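Phosphogluconate dehydrogenase NAD-binding putative C-terminal domain-containing protein (Sinorhizobium meliloti, PDB 4EZB) is of unknown function but is probably an oxidoreductase with a Rossmann-like dinucleotide-binding domain. Local coordinates at residues A52-L56 / R57-P61; P152-E156 / K157-L161. One frame throughout, in Å; residues are numbered along the deposited sequence.

Interaction 1 of 2, residues A52-L56 / R57-P61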
# COMPACT_ATOMS: atom_id res chain seq x y z
N ALA A 52 6.94 -17.35 39.75
CA ALA A 52 6.83 -16.27 40.75
C ALA A 52 6.39 -15.01 40.01
O ALA A 52 6.46 -14.95 38.78
CB ALA A 52 8.14 -16.03 41.48
N ALA A 53 5.91 -14.02 40.76
CA ALA A 53 5.55 -12.75 40.14
C ALA A 53 5.75 -11.58 41.11
O ALA A 53 5.33 -11.64 42.27
CB ALA A 53 4.12 -12.78 39.64
N TYR A 54 6.43 -10.53 40.63
CA TYR A 54 6.42 -9.27 41.36
C TYR A 54 5.39 -8.32 40.73
O TYR A 54 5.33 -8.16 39.50
CB TYR A 54 7.80 -8.61 41.48
CG TYR A 54 7.69 -7.21 42.08
CD1 TYR A 54 7.48 -7.02 43.45
CD2 TYR A 54 7.73 -6.08 41.25
CE1 TYR A 54 7.34 -5.74 43.98
CE2 TYR A 54 7.59 -4.80 41.78
CZ TYR A 54 7.40 -4.64 43.13
OH TYR A 54 7.28 -3.37 43.61
N ASP A 55 4.57 -7.73 41.60
CA ASP A 55 3.59 -6.73 41.20
C ASP A 55 3.51 -5.73 42.35
O ASP A 55 3.60 -6.11 43.52
CB ASP A 55 2.24 -7.40 40.92
CG ASP A 55 1.30 -6.53 40.12
OD1 ASP A 55 0.92 -6.96 39.01
OD2 ASP A 55 0.89 -5.44 40.59
N LEU A 56 3.36 -4.44 42.02
CA LEU A 56 3.23 -3.39 43.03
C LEU A 56 1.96 -3.58 43.84
O LEU A 56 1.91 -3.22 45.02
CB LEU A 56 3.21 -2.00 42.37
CG LEU A 56 4.47 -1.45 41.68
CD1 LEU A 56 4.09 -0.39 40.65
CD2 LEU A 56 5.49 -0.91 42.68
N ARG A 57 0.93 -4.14 43.20
CA ARG A 57 -0.35 -4.37 43.85
C ARG A 57 -0.31 -5.44 44.94
O ARG A 57 -1.22 -5.52 45.78
CB ARG A 57 -1.44 -4.71 42.83
CG ARG A 57 -1.72 -3.62 41.81
CD ARG A 57 -2.68 -4.14 40.75
NE ARG A 57 -2.14 -5.29 40.03
CZ ARG A 57 -2.80 -5.98 39.10
NH1 ARG A 57 -4.04 -5.63 38.77
NH2 ARG A 57 -2.21 -7.02 38.48
N PHE A 58 0.74 -6.27 44.94
CA PHE A 58 0.96 -7.24 46.01
C PHE A 58 1.18 -6.54 47.37
O PHE A 58 1.06 -7.18 48.42
CB PHE A 58 2.11 -8.20 45.69
CG PHE A 58 1.74 -9.34 44.76
CD1 PHE A 58 0.59 -10.11 44.98
CD2 PHE A 58 2.57 -9.68 43.68
CE1 PHE A 58 0.25 -11.16 44.12
CE2 PHE A 58 2.23 -10.72 42.82
CZ PHE A 58 1.08 -11.47 43.05
N ASN A 59 1.45 -5.23 47.33
CA ASN A 59 1.73 -4.40 48.51
C ASN A 59 0.63 -3.38 48.85
O ASN A 59 0.73 -2.66 49.84
CB ASN A 59 3.05 -3.63 48.29
CG ASN A 59 4.25 -4.55 48.22
OD1 ASN A 59 4.43 -5.42 49.07
ND2 ASN A 59 5.06 -4.38 47.19
N ASP A 60 -0.39 -3.32 48.00
CA ASP A 60 -1.51 -2.40 48.16
C ASP A 60 -2.60 -3.10 48.94
O ASP A 60 -3.16 -4.07 48.45
CB ASP A 60 -2.04 -2.02 46.78
CG ASP A 60 -3.07 -0.93 46.84
OD1 ASP A 60 -3.79 -0.78 47.85
OD2 ASP A 60 -3.15 -0.19 45.86
N PRO A 61 -2.94 -2.61 50.16
CA PRO A 61 -3.98 -3.29 50.95
C PRO A 61 -5.31 -3.46 50.21
O PRO A 61 -6.09 -4.36 50.53
CB PRO A 61 -4.16 -2.35 52.15
CG PRO A 61 -2.84 -1.67 52.29
CD PRO A 61 -2.36 -1.46 50.88

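Interaction 2 of 2, residues P152-E156 / K157-L161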
# COMPACT_ATOMS: atom_id res chain seq x y z
N PRO A 152 -4.80 -13.55 25.87
CA PRO A 152 -5.96 -14.35 26.27
C PRO A 152 -6.31 -15.54 25.34
O PRO A 152 -6.40 -16.67 25.84
CB PRO A 152 -7.09 -13.31 26.32
CG PRO A 152 -6.41 -12.07 26.77
CD PRO A 152 -5.00 -12.12 26.22
N PRO A 153 -6.47 -15.32 24.02
CA PRO A 153 -6.87 -16.49 23.20
C PRO A 153 -5.81 -17.59 23.04
O PRO A 153 -6.12 -18.65 22.50
CB PRO A 153 -7.23 -15.88 21.83
CG PRO A 153 -7.35 -14.40 22.06
CD PRO A 153 -6.41 -14.09 23.20
N TYR A 154 -4.57 -17.34 23.49
CA TYR A 154 -3.45 -18.28 23.28
C TYR A 154 -2.76 -18.74 24.55
O TYR A 154 -2.13 -19.80 24.57
CB TYR A 154 -2.41 -17.67 22.36
CG TYR A 154 -2.91 -17.41 20.97
CD1 TYR A 154 -2.71 -18.34 19.95
CD2 TYR A 154 -3.58 -16.22 20.66
CE1 TYR A 154 -3.17 -18.10 18.67
CE2 TYR A 154 -4.04 -15.97 19.38
CZ TYR A 154 -3.83 -16.92 18.39
OH TYR A 154 -4.29 -16.68 17.12
N ALA A 155 -2.84 -17.92 25.60
CA ALA A 155 -2.09 -18.14 26.84
C ALA A 155 -0.58 -18.29 26.59
O ALA A 155 0.02 -17.44 25.95
CB ALA A 155 -2.64 -19.32 27.62
N GLU A 156 0.02 -19.38 27.07
CA GLU A 156 1.47 -19.55 27.01
C GLU A 156 2.05 -19.90 25.62
O GLU A 156 3.28 -20.02 25.45
CB GLU A 156 1.91 -20.59 28.04
CG GLU A 156 1.80 -22.03 27.57
CD GLU A 156 0.40 -22.62 27.70
OE1 GLU A 156 -0.60 -21.90 27.47
OE2 GLU A 156 0.31 -23.81 28.01
N LYS A 157 1.17 -20.08 24.64
CA LYS A 157 1.58 -20.45 23.29
C LYS A 157 1.38 -19.29 22.33
O LYS A 157 1.50 -19.43 21.11
CB LYS A 157 0.80 -21.68 22.83
CG LYS A 157 0.92 -22.85 23.79
CD LYS A 157 0.80 -24.17 23.05
CE LYS A 157 0.80 -25.33 24.03
NZ LYS A 157 2.01 -25.39 24.90
N VAL A 158 1.06 -18.14 22.89
CA VAL A 158 1.08 -16.88 22.17
C VAL A 158 2.43 -16.76 21.45
O VAL A 158 3.50 -17.07 22.05
CB VAL A 158 0.80 -15.71 23.14
CG1 VAL A 158 1.92 -15.54 24.18
CG2 VAL A 158 0.50 -14.41 22.41
N PRO A 159 2.39 -16.40 20.15
CA PRO A 159 3.64 -16.23 19.39
C PRO A 159 4.46 -15.05 19.96
O PRO A 159 3.96 -13.92 20.05
CB PRO A 159 3.17 -15.93 17.96
CG PRO A 159 1.74 -15.49 18.09
CD PRO A 159 1.19 -16.22 19.30
N ILE A 160 5.68 -15.36 20.39
CA ILE A 160 6.64 -14.34 20.83
C ILE A 160 7.88 -14.38 19.93
O ILE A 160 8.40 -15.46 19.65
CB ILE A 160 7.00 -14.52 22.32
CG1 ILE A 160 5.77 -14.22 23.18
CG2 ILE A 160 8.16 -13.60 22.72
CD1 ILE A 160 5.85 -14.63 24.64
N LEU A 161 8.30 -13.22 19.42
CA LEU A 161 9.60 -13.11 18.78
C LEU A 161 10.64 -12.62 19.80
O LEU A 161 10.35 -11.74 20.61
CB LEU A 161 9.51 -12.16 17.59
CG LEU A 161 8.52 -12.55 16.45
CD1 LEU A 161 8.65 -11.63 15.24
CD2 LEU A 161 8.68 -14.01 16.01
O HOH W 1 4.90 -18.36 23.97

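Interaction 1 of 2, residues A52-L56 / R57-P61
Asp55 lays its carboxylate against the side of the Arg57 guanidinium and its CB against the Phe58 ring, with CB 3.6 Å from Phe58 CD2. CG of Asp55 stands anti to the backbone N (chi1 -163°), which brings OD2 to Arg57. Asp55 OD2 takes two donors from that residue: Arg57 N at 2.9 Å, on the anti lone pair, and Arg57 NE at 3.1 Å. Asp55 OD1 receives Arg57 NH2 at 3.2 Å, completing a side-on salt bridge in which the carboxylate and guanidinium planes lie 30° apart; both guanidinium donors come from above the carboxylate plane. Asp55 comes just after strand 50-54, the second strand, where Rossmann-type dinucleotide-binding folds often carry an acidic residue; its OD1 also accepts the N-H of Phe32, within what is probably a glycine-rich GxGxxA loop. Replacing Asp55 by alanine removes the carboxylate and would probably leave the Arg57 guanidinium without its countercharge and the Phe32 N-H without this acceptor. The buried Phe58 ring brings CE2 to 3.3 Å from Ala53 O and 4.2 Å from Ala53 CB, with Leu67 of helix 64-73 also against it. The 3-10 turn is fastened by Phe58 N to Asp55 O (3.2 Å) and Asn59 N to Leu56 O (3.1 Å).

Interaction 2 of 2, residues P152-E156 / K157-L161
Tyr154 sets its CB against Val158, 3.8 Å from Val158 CB, across two overlapping beta turns in the loop that joins strand 141-147 to the antiparallel strand 159-163. The first, 154-157, is of type II', which requires the positive phi of Ala155 (54°); the second, 155-158, is of type I. Weak backbone bonds close them, Lys157 N to Tyr154 O and Val158 N to Ala155 O, each 3.3 Å long. Tyr154 sends its ring past Val158 toward Pro159, whose CD lies over one ring face, 4.5 Å from Tyr154 CD1. Val158 tucks CG1 between its own N and carbonyl carbon (chi1 65°), placing that methyl 3.2 Å from Ala155 O. Glu156 takes a similarly congested first torsion (chi1 84°) and bends again at chi2, running side by side with Lys157 in the same direction. Their charged ends form only a long salt bridge, Glu156 OE2 to Lys157 NZ at 3.9 Å; the ammonium finds its hydrogen bond at Gly178 O. One water spans the turn's exit, donating to Glu156 O at 2.8 Å and to Val158 O at 2.7 Å.

From the N terminus, the chain first meets interaction 1, where residues 52-61 close a short turn at the end of strand 50-54, before helix 64-73. Residues 152-161 then close interaction 2, the turn that enters strand 159-163. The two loops are in series and neither nests nor crosses. Both reach the same sheet at widely separated strands: interaction 1 follows strand 50-54, which lies between 26-30 and 77-79, while interaction 2 leads into 159-163, between 141-147 and 180-185. Their centres are 23 Å apart and their nearest atoms about 13 Å. Interaction 1 ties its strand end to the loop after strand 26-30 and to helix 64-73; interaction 2 ties the entry to strand 159-163 to the start of strand 180-185.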